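Local structure of ABC transporter substrate-binding protein-branched chain amino acid transport (Streptococcus pneumoniae, 4GNR) at residues S252-T257 with K265-A270; T183-A188 with Y206-K211; A26-A31 with V51-N56; D36-A41 with S289-A294. The protein binds isoleucine, and probably other branched-chain amino acids, as the substrate-binding protein (LivJ) of an ABC transporter, probably for their uptake. All coordinates share one frame; numbering follows the deposited sequence.

Interaction 1: residues S252-T257 with K265-A270; sequences SGFSTT and KAFLDA
Phe254 and Phe267 meet as an offset edge-to-face aromatic pair: the edge of the Phe267 ring is directed at the face of Phe254, with the two planes at 88° and the centroids 5.8 Å apart. The closest approach, 3.9 Å, runs from CZ at the far end of Phe254 to CD2 of Phe267. Both rings start from the same torsion, CG lying opposite the backbone N (chi1 -177° in Phe254 and 170° in Phe267), which extends each from its own backbone toward the other. Farther out, Thr256 and Leu268 touch through methyl groups, their side chains crossing at about a right angle. Thr256 CG2 comes within 3.9 Å of Leu268 CD2, and CB of the same threonine lies only slightly farther from that methyl. Next to this second contact Ser255 forms an ST turn, its OG accepting from Thr257 N at 3.2 Å. The phenylalanine pair is buried against Ala284 of helix 281-297 and Val319, whereas Thr256 is exposed. The tie between the loop after strand 248-252 and helix 262-275 therefore rests on apolar and aromatic contact, with the perpendicular rings at its buried end and the methyl pair at the exposed one.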
# COMPACT_ATOMS: atom_id res chain seq x y z
N SER A 252 -1.05 -8.96 -0.09
CA SER A 252 -1.85 -8.02 -0.85
C SER A 252 -3.18 -7.80 -0.13
O SER A 252 -3.65 -8.63 0.63
CB SER A 252 -2.12 -8.50 -2.26
OG SER A 252 -2.82 -7.53 -2.99
N GLY A 253 -3.83 -6.70 -0.43
CA GLY A 253 -5.15 -6.38 0.12
C GLY A 253 -6.26 -6.45 -0.90
O GLY A 253 -7.36 -6.01 -0.61
N PHE A 254 -5.99 -7.06 -2.04
CA PHE A 254 -6.95 -7.17 -3.14
C PHE A 254 -6.62 -8.40 -3.98
O PHE A 254 -5.47 -8.61 -4.35
CB PHE A 254 -6.87 -5.90 -4.04
CG PHE A 254 -7.89 -5.88 -5.19
CD1 PHE A 254 -9.23 -5.74 -4.91
CD2 PHE A 254 -7.53 -5.96 -6.52
CE1 PHE A 254 -10.20 -5.72 -5.89
CE2 PHE A 254 -8.50 -5.92 -7.52
CZ PHE A 254 -9.84 -5.82 -7.18
N SER A 255 -7.64 -9.20 -4.25
CA SER A 255 -7.50 -10.39 -5.07
C SER A 255 -8.63 -10.51 -6.06
O SER A 255 -9.79 -10.31 -5.73
CB SER A 255 -7.51 -11.66 -4.23
OG SER A 255 -7.53 -12.83 -5.05
N THR A 256 -8.26 -10.90 -7.27
CA THR A 256 -9.21 -11.13 -8.39
C THR A 256 -9.66 -12.60 -8.56
O THR A 256 -10.38 -12.94 -9.52
CB THR A 256 -8.63 -10.76 -9.79
OG1 THR A 256 -7.66 -11.73 -10.20
CG2 THR A 256 -8.03 -9.39 -9.79
N THR A 257 -9.25 -13.48 -7.66
CA THR A 257 -9.66 -14.88 -7.79
C THR A 257 -10.22 -15.59 -6.57
O THR A 257 -11.10 -16.46 -6.68
CB THR A 257 -8.46 -15.78 -8.16
OG1 THR A 257 -7.47 -15.73 -7.12
CG2 THR A 257 -7.87 -15.35 -9.50
N LYS A 265 -15.20 -7.35 -8.71
CA LYS A 265 -15.35 -7.69 -10.12
C LYS A 265 -15.70 -6.44 -10.96
O LYS A 265 -15.15 -6.22 -12.05
CB LYS A 265 -16.40 -8.78 -10.33
CG LYS A 265 -16.05 -10.17 -9.75
CD LYS A 265 -17.17 -11.17 -10.02
CE LYS A 265 -16.92 -12.55 -9.45
NZ LYS A 265 -18.02 -13.50 -9.79
N ALA A 266 -16.62 -5.64 -10.45
CA ALA A 266 -17.03 -4.43 -11.15
C ALA A 266 -15.86 -3.47 -11.30
O ALA A 266 -15.71 -2.82 -12.34
CB ALA A 266 -18.18 -3.74 -10.45
N PHE A 267 -15.04 -3.34 -10.27
CA PHE A 267 -13.88 -2.46 -10.30
C PHE A 267 -12.83 -2.95 -11.29
O PHE A 267 -12.29 -2.17 -12.07
CB PHE A 267 -13.28 -2.33 -8.90
CG PHE A 267 -11.95 -1.65 -8.87
CD1 PHE A 267 -11.83 -0.27 -8.98
CD2 PHE A 267 -10.80 -2.41 -8.76
CE1 PHE A 267 -10.58 0.32 -8.99
CE2 PHE A 267 -9.56 -1.82 -8.75
CZ PHE A 267 -9.46 -0.46 -8.88
N LEU A 268 -12.56 -4.25 -11.29
CA LEU A 268 -11.58 -4.82 -12.23
C LEU A 268 -12.02 -4.48 -13.66
O LEU A 268 -11.24 -4.02 -14.50
CB LEU A 268 -11.47 -6.33 -12.01
CG LEU A 268 -10.51 -7.08 -12.94
CD1 LEU A 268 -9.11 -6.55 -12.79
CD2 LEU A 268 -10.56 -8.59 -12.65
N ASP A 269 -13.30 -4.74 -13.95
CA ASP A 269 -13.84 -4.45 -15.29
C ASP A 269 -13.74 -2.95 -15.63
O ASP A 269 -13.27 -2.58 -16.72
CB ASP A 269 -15.32 -4.88 -15.41
CG ASP A 269 -15.51 -6.41 -15.38
OD1 ASP A 269 -14.51 -7.16 -15.46
OD2 ASP A 269 -16.68 -6.83 -15.25
N ALA A 270 -14.14 -2.10 -14.68
CA ALA A 270 -14.16 -0.66 -14.93
C ALA A 270 -12.75 -0.10 -15.13
O ALA A 270 -12.54 0.76 -15.99
CB ALA A 270 -14.86 0.09 -13.81

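Interaction 2: residues T183-A188 with Y206-K211; sequences TDFQAA and YNEAGK
Apolar contacts carry this meeting of residues 183-188 with helix 206-218, and the ring of Phe185 is central to them. Its CE2 packs at 3.6 Å from Lys211 CB, and its CZ comes 4.1 Å from Glu208 CB, so the ring end rests on one turn of the helix. Thr183 adds a second patch, its side chain running alongside that of Lys211 in the same direction, with CG2 4.0 Å from Lys211 CE. The lysine thus offers its aliphatic chain to both residues, CB to the phenylalanine and the outer methylenes to the threonine. Apart from these, the carbonyl oxygen of Glu208 is a van der Waals neighbour of the ring, 4.0 Å from Phe185 CZ.

Polar bonds within each segment and to residues nearby fix the participants. Lys211 is extended until its last torsion, where a bend (chi4 68°) turns NZ back to Asn207 O at 2.9 Å; the ammonium approaches tilted 34° from the carbonyl plane, and it is also hydrogen-bonded to Gln239 OE1. The carboxylate of Glu208 is hydrogen-bonded to Gly181 N, while CB touches the ring. On the other segment, Asp184 OD1 accepts from Gln186 N at 3.0 Å in an Asx turn. Phe185 itself is the N-cap residue of helix 186-193.

In the fold, the contact joins the start of helix 186-193 to the first turns of helix 206-218, the two being linked in sequence through strand 199-201. Phe185 also packs on Tyr149 of strand 145-151.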
# COMPACT_ATOMS: atom_id res chain seq x y z
N THR A 183 21.33 -0.37 -6.08
CA THR A 183 21.04 -1.14 -7.30
C THR A 183 21.93 -2.41 -7.40
O THR A 183 21.72 -3.25 -8.25
CB THR A 183 21.16 -0.31 -8.57
OG1 THR A 183 22.52 0.03 -8.73
CG2 THR A 183 20.26 0.96 -8.51
N ASP A 184 22.90 -2.54 -6.49
CA ASP A 184 23.88 -3.67 -6.43
C ASP A 184 23.69 -4.41 -5.11
O ASP A 184 23.88 -3.81 -4.05
CB ASP A 184 25.31 -3.11 -6.56
CG ASP A 184 26.43 -4.16 -6.45
OD1 ASP A 184 26.22 -5.30 -6.01
OD2 ASP A 184 27.59 -3.81 -6.77
N PHE A 185 23.33 -5.69 -5.19
CA PHE A 185 23.08 -6.55 -4.01
C PHE A 185 23.98 -7.79 -4.01
O PHE A 185 23.75 -8.75 -3.29
CB PHE A 185 21.58 -6.94 -4.00
CG PHE A 185 20.67 -5.73 -4.07
CD1 PHE A 185 20.29 -5.04 -2.93
CD2 PHE A 185 20.22 -5.26 -5.30
CE1 PHE A 185 19.49 -3.89 -3.05
CE2 PHE A 185 19.43 -4.12 -5.40
CZ PHE A 185 19.08 -3.45 -4.27
N GLN A 186 25.03 -7.73 -4.81
CA GLN A 186 25.90 -8.89 -5.02
C GLN A 186 26.58 -9.46 -3.81
O GLN A 186 26.58 -10.67 -3.58
CB GLN A 186 26.94 -8.56 -6.11
CG GLN A 186 26.33 -8.28 -7.47
CD GLN A 186 25.74 -9.52 -8.08
OE1 GLN A 186 26.46 -10.45 -8.41
NE2 GLN A 186 24.44 -9.52 -8.30
N ALA A 187 27.18 -8.60 -3.00
CA ALA A 187 27.93 -9.09 -1.83
C ALA A 187 27.05 -9.84 -0.86
O ALA A 187 27.41 -10.93 -0.38
CB ALA A 187 28.65 -7.94 -1.13
N ALA A 188 25.92 -9.25 -0.52
CA ALA A 188 25.01 -9.90 0.42
C ALA A 188 24.47 -11.21 -0.13
O ALA A 188 24.39 -12.21 0.58
CB ALA A 188 23.87 -8.97 0.81
N TYR A 206 9.46 -1.77 -4.17
CA TYR A 206 9.65 -2.47 -5.42
C TYR A 206 10.97 -2.22 -6.13
O TYR A 206 11.48 -3.14 -6.76
CB TYR A 206 8.48 -2.23 -6.40
CG TYR A 206 8.39 -0.80 -6.92
CD1 TYR A 206 9.07 -0.39 -8.05
CD2 TYR A 206 7.63 0.15 -6.28
CE1 TYR A 206 9.00 0.91 -8.54
CE2 TYR A 206 7.56 1.45 -6.75
CZ TYR A 206 8.24 1.83 -7.88
OH TYR A 206 8.09 3.13 -8.32
N ASN A 207 11.50 -1.01 -6.07
CA ASN A 207 12.74 -0.74 -6.80
C ASN A 207 13.87 -1.61 -6.34
O ASN A 207 14.66 -2.09 -7.14
CB ASN A 207 13.11 0.75 -6.83
CG ASN A 207 12.48 1.47 -8.01
OD1 ASN A 207 12.56 0.98 -9.14
ND2 ASN A 207 11.94 2.65 -7.78
N GLU A 208 13.97 -1.79 -5.03
CA GLU A 208 15.01 -2.63 -4.47
C GLU A 208 14.60 -4.12 -4.50
O GLU A 208 15.39 -4.97 -4.92
CB GLU A 208 15.36 -2.22 -3.04
CG GLU A 208 16.00 -0.84 -2.93
CD GLU A 208 15.04 0.31 -3.28
OE1 GLU A 208 13.89 0.31 -2.79
OE2 GLU A 208 15.50 1.24 -3.99
N ALA A 209 13.39 -4.43 -4.04
CA ALA A 209 12.98 -5.81 -4.00
C ALA A 209 13.03 -6.48 -5.37
O ALA A 209 13.44 -7.63 -5.47
CB ALA A 209 11.60 -5.94 -3.37
N GLY A 210 12.59 -5.79 -6.41
CA GLY A 210 12.62 -6.39 -7.74
C GLY A 210 14.04 -6.67 -8.21
O GLY A 210 14.33 -7.72 -8.81
N LYS A 211 14.95 -5.73 -7.96
CA LYS A 211 16.38 -5.92 -8.31
C LYS A 211 16.99 -7.07 -7.49
O LYS A 211 17.82 -7.83 -7.99
CB LYS A 211 17.15 -4.62 -8.13
CG LYS A 211 16.75 -3.53 -9.11
CD LYS A 211 17.54 -2.25 -8.89
CE LYS A 211 17.10 -1.08 -9.78
NZ LYS A 211 15.73 -0.59 -9.42

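Interaction 3: residues A26-A31 with V51-N56; sequences AEQKGA and VVDKDN
Gln28 and Asp53 both set CG opposite their backbone N (chi1 176° in the glutamine), and the glutamine chain stays extended beyond CG, so that its amide spans the gap from helix to strand and reaches the carboxylate. Gln28 NE2 donates to Asp53 OD2 at 2.9 Å, with an almost straight N-H...O angle of 173°. The acceptor lies in the plane of the amide. On the other side of the bond the amide nitrogen arrives at the syn side of OD2, 21° out of the carboxylate plane. The two flat groups are nearly perpendicular, and the side chains cross at about a right angle. Gln28 CG also lies 3.5 Å from Asp53 OD2. The oxygen not used by the glutamine, Asp53 OD1, is close to the carboxylate of Glu16, and a magnesium ion lies about 4 Å from the Asp53 side chain at the nearest atoms; the cation probably eases the crowding of negative charge. This surface bond joins the helix and second strand of the beta-alpha-beta unit formed by strand 7-14, helix 21-40 and strand 48-55. Strand 48-55 is at the edge of the five-stranded parallel sheet, paired with strand 7-14, whose Phe12 touches both Ala31 and Asp53.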
# COMPACT_ATOMS: atom_id res chain seq x y z
N ALA A 26 -0.63 4.35 -9.27
CA ALA A 26 -1.75 3.40 -9.17
C ALA A 26 -2.90 4.07 -8.39
O ALA A 26 -4.07 3.95 -8.74
CB ALA A 26 -1.32 2.13 -8.48
N GLU A 27 -2.55 4.74 -7.29
CA GLU A 27 -3.56 5.40 -6.45
C GLU A 27 -4.23 6.56 -7.19
O GLU A 27 -5.44 6.74 -7.10
CB GLU A 27 -2.98 5.78 -5.10
CG GLU A 27 -2.57 4.53 -4.35
CD GLU A 27 -2.26 4.69 -2.90
OE1 GLU A 27 -2.50 5.70 -2.24
OE2 GLU A 27 -1.74 3.61 -2.38
N GLN A 28 -3.43 7.34 -7.92
CA GLN A 28 -3.97 8.42 -8.74
C GLN A 28 -5.04 7.85 -9.70
O GLN A 28 -6.13 8.40 -9.85
CB GLN A 28 -2.83 9.08 -9.51
CG GLN A 28 -3.25 10.17 -10.48
CD GLN A 28 -2.08 10.57 -11.38
OE1 GLN A 28 -1.26 9.73 -11.79
NE2 GLN A 28 -2.00 11.84 -11.70
N LYS A 29 -4.68 6.76 -10.38
CA LYS A 29 -5.61 6.16 -11.35
C LYS A 29 -6.87 5.62 -10.68
O LYS A 29 -7.99 5.81 -11.19
CB LYS A 29 -4.92 5.07 -12.17
CG LYS A 29 -3.92 5.65 -13.19
CD LYS A 29 -3.16 4.57 -13.96
CE LYS A 29 -2.06 5.15 -14.84
NZ LYS A 29 -1.17 4.09 -15.38
N GLY A 30 -6.71 4.91 -9.56
CA GLY A 30 -7.90 4.37 -8.89
C GLY A 30 -8.80 5.49 -8.32
O GLY A 30 -10.03 5.43 -8.43
N ALA A 31 -8.17 6.49 -7.70
CA ALA A 31 -8.90 7.61 -7.13
C ALA A 31 -9.63 8.41 -8.22
O ALA A 31 -10.79 8.79 -8.06
CB ALA A 31 -7.95 8.50 -6.33
N VAL A 51 -11.08 18.03 -8.46
CA VAL A 51 -9.84 17.47 -7.97
C VAL A 51 -8.67 18.41 -8.20
O VAL A 51 -8.53 18.97 -9.28
CB VAL A 51 -9.51 16.12 -8.71
CG1 VAL A 51 -8.12 15.59 -8.34
CG2 VAL A 51 -10.55 15.09 -8.40
N VAL A 52 -7.84 18.57 -7.16
CA VAL A 52 -6.55 19.30 -7.26
C VAL A 52 -5.52 18.16 -7.02
O VAL A 52 -5.32 17.72 -5.89
CB VAL A 52 -6.39 20.44 -6.29
CG1 VAL A 52 -5.05 21.12 -6.54
CG2 VAL A 52 -7.54 21.41 -6.45
N ASP A 53 -4.93 17.69 -8.12
CA ASP A 53 -4.05 16.51 -8.11
C ASP A 53 -2.60 16.92 -8.09
O ASP A 53 -2.10 17.40 -9.10
CB ASP A 53 -4.39 15.66 -9.35
CG ASP A 53 -3.59 14.38 -9.48
OD1 ASP A 53 -2.74 14.13 -8.61
OD2 ASP A 53 -3.84 13.66 -10.47
N LYS A 54 -1.92 16.71 -6.97
CA LYS A 54 -0.54 17.09 -6.80
C LYS A 54 0.38 15.88 -6.64
O LYS A 54 0.05 14.89 -5.98
CB LYS A 54 -0.43 17.98 -5.57
CG LYS A 54 -1.11 19.33 -5.74
CD LYS A 54 -0.32 20.23 -6.67
CE LYS A 54 -0.92 21.61 -6.80
NZ LYS A 54 -0.05 22.48 -7.63
N ASP A 55 1.56 16.02 -7.24
CA ASP A 55 2.63 15.02 -7.19
C ASP A 55 3.62 15.43 -6.07
O ASP A 55 4.19 16.51 -6.12
CB ASP A 55 3.36 15.00 -8.55
CG ASP A 55 4.54 14.05 -8.62
OD1 ASP A 55 4.70 13.18 -7.74
OD2 ASP A 55 5.31 14.18 -9.62
N ASN A 56 3.82 14.55 -5.10
CA ASN A 56 4.78 14.79 -4.03
C ASN A 56 6.20 14.28 -4.35
O ASN A 56 7.10 14.39 -3.50
CB ASN A 56 4.29 14.26 -2.69
CG ASN A 56 4.09 12.77 -2.70
OD1 ASN A 56 4.93 12.02 -3.22
ND2 ASN A 56 2.98 12.31 -2.10

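Interaction 4: residues D36-A41 with S289-A294; sequences DEINAA and SVHLVA
Ile38 of helix 21-40 packs against Val290, His291 and Ala294 of helix 281-297, two helices lying together in the lobe of this periplasmic-binding-protein fold that holds the five-stranded parallel sheet. The short helical segments 36-40 and 289-294 run at 39° to each other, with their axes 11.3 Å apart at closest approach, and Ile38 makes all the direct contacts within 4.5 Å from its side.

Along the first segment, Asp36 is turned to other partners, with OD2 in a salt bridge to Lys274. Next, Glu37 places OE1 where a water donates to it at 2.7 Å, and the same water is hydrogen-bonded to His291 NE2 at 2.8 Å, lying in the plane of the imidazole at its edge. Glu37 OE1 also has a hydrogen bond with Tyr287 OH, so the carboxylate that anchors the water is itself held by helix 281-297. The nearby carboxylate would probably favour a protonated imidazole, although the charge is not seen.

Ile38 then supplies the apolar core of the contact. Its CG1 branch lies opposite the carbonyl carbon (chi1 -68°) and continues extended to CD1, which enters between three residues of the other helix: 4.0 Å from Val290 CG1, 3.8 Å from Ala294 CB, and over a face of His291. CG1 itself comes 3.7 Å from His291 CE1. The methyl on the imidazole makes a CH-pi contact, Ile38 CD1 standing 4.0 Å from the His291 ring centroid and 21° off the ring normal.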
# COMPACT_ATOMS: atom_id res chain seq x y z
N ASP A 36 -14.43 10.22 -11.32
CA ASP A 36 -15.12 10.30 -12.62
C ASP A 36 -16.49 9.66 -12.56
O ASP A 36 -17.48 10.19 -13.10
CB ASP A 36 -14.26 9.69 -13.72
CG ASP A 36 -13.01 10.52 -14.04
OD1 ASP A 36 -12.89 11.70 -13.63
OD2 ASP A 36 -12.20 9.97 -14.79
N GLU A 37 -16.56 8.49 -11.95
CA GLU A 37 -17.83 7.77 -11.84
C GLU A 37 -18.83 8.51 -10.97
O GLU A 37 -20.00 8.64 -11.33
CB GLU A 37 -17.60 6.36 -11.33
CG GLU A 37 -16.85 5.49 -12.32
CD GLU A 37 -16.55 4.10 -11.77
OE1 GLU A 37 -16.66 3.94 -10.55
OE2 GLU A 37 -16.14 3.21 -12.56
N ILE A 38 -18.37 8.99 -9.82
CA ILE A 38 -19.26 9.73 -8.92
C ILE A 38 -19.78 10.98 -9.64
O ILE A 38 -20.98 11.30 -9.57
CB ILE A 38 -18.51 10.08 -7.62
CG1 ILE A 38 -18.24 8.80 -6.83
CG2 ILE A 38 -19.34 11.09 -6.80
CD1 ILE A 38 -17.16 9.00 -5.75
N ASN A 39 -18.90 11.68 -10.33
CA ASN A 39 -19.31 12.88 -11.08
C ASN A 39 -20.33 12.59 -12.16
O ASN A 39 -21.30 13.32 -12.33
CB ASN A 39 -18.10 13.63 -11.63
CG ASN A 39 -17.44 14.50 -10.58
OD1 ASN A 39 -18.05 14.83 -9.57
ND2 ASN A 39 -16.21 14.92 -10.85
N ALA A 40 -20.12 11.49 -12.88
CA ALA A 40 -21.05 11.08 -13.95
C ALA A 40 -22.42 10.74 -13.39
O ALA A 40 -23.42 10.90 -14.07
CB ALA A 40 -20.51 9.90 -14.70
N ALA A 41 -22.45 10.27 -12.15
CA ALA A 41 -23.69 9.90 -11.47
C ALA A 41 -24.37 11.08 -10.77
O ALA A 41 -25.41 10.92 -10.14
CB ALA A 41 -23.43 8.77 -10.49
N SER A 289 -10.99 4.71 -0.90
CA SER A 289 -10.78 5.92 -0.11
C SER A 289 -11.60 7.09 -0.66
O SER A 289 -12.16 7.87 0.12
CB SER A 289 -9.31 6.30 -0.01
OG SER A 289 -8.58 5.49 0.91
N VAL A 290 -11.64 7.25 -1.99
CA VAL A 290 -12.46 8.32 -2.56
C VAL A 290 -13.94 8.12 -2.20
O VAL A 290 -14.62 9.07 -1.83
CB VAL A 290 -12.25 8.45 -4.08
CG1 VAL A 290 -13.32 9.35 -4.69
CG2 VAL A 290 -10.87 8.96 -4.37
N HIS A 291 -14.45 6.89 -2.34
CA HIS A 291 -15.85 6.65 -1.98
C HIS A 291 -16.10 6.92 -0.50
O HIS A 291 -17.18 7.44 -0.15
CB HIS A 291 -16.28 5.23 -2.37
CG HIS A 291 -16.67 5.13 -3.78
ND1 HIS A 291 -17.92 5.53 -4.19
CD2 HIS A 291 -16.01 4.73 -4.89
CE1 HIS A 291 -18.03 5.36 -5.49
NE2 HIS A 291 -16.89 4.87 -5.95
N LEU A 292 -15.18 6.56 0.37
CA LEU A 292 -15.33 6.84 1.80
C LEU A 292 -15.48 8.35 2.03
O LEU A 292 -16.34 8.80 2.81
CB LEU A 292 -14.12 6.30 2.58
CG LEU A 292 -14.14 4.78 2.79
CD1 LEU A 292 -12.77 4.24 3.11
CD2 LEU A 292 -15.13 4.42 3.90
N VAL A 293 -14.62 9.13 1.39
CA VAL A 293 -14.66 10.61 1.51
C VAL A 293 -15.95 11.16 0.91
O VAL A 293 -16.60 12.02 1.52
CB VAL A 293 -13.43 11.24 0.88
CG1 VAL A 293 -13.57 12.76 0.76
CG2 VAL A 293 -12.16 10.87 1.67
N ALA A 294 -16.32 10.70 -0.29
CA ALA A 294 -17.52 11.20 -0.96
C ALA A 294 -18.76 10.92 -0.12
O ALA A 294 -19.64 11.77 0.02
CB ALA A 294 -17.62 10.60 -2.34
O HOH W 1 -18.19 4.61 -8.43

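How the interactions relate
Interactions 3 and 4 share helix 21-40 and touch directly, Ala31 CB lying 3.5 Å from Val290 CG2; the first half of the helix is bonded to strand 48-55 through Gln28, and its C-terminal end packs on helix 281-297. Interaction 1 joins this group through Ala270 CB, 3.6 Å from Glu37 OE2, and helix 262-275 leads in sequence into helix 281-297. Interaction 2 stands apart, its centre about 39 Å from that of interaction 4, in the part of the chain built on the seven-stranded mixed sheet. Isoleucine lies about 10 Å from the side chain of Glu208 and about 12 Å from those of Phe254 and Gln28. Helix 206-218 follows directly on pocket residue Tyr205, and helix 281-297 carries pocket residue Phe282.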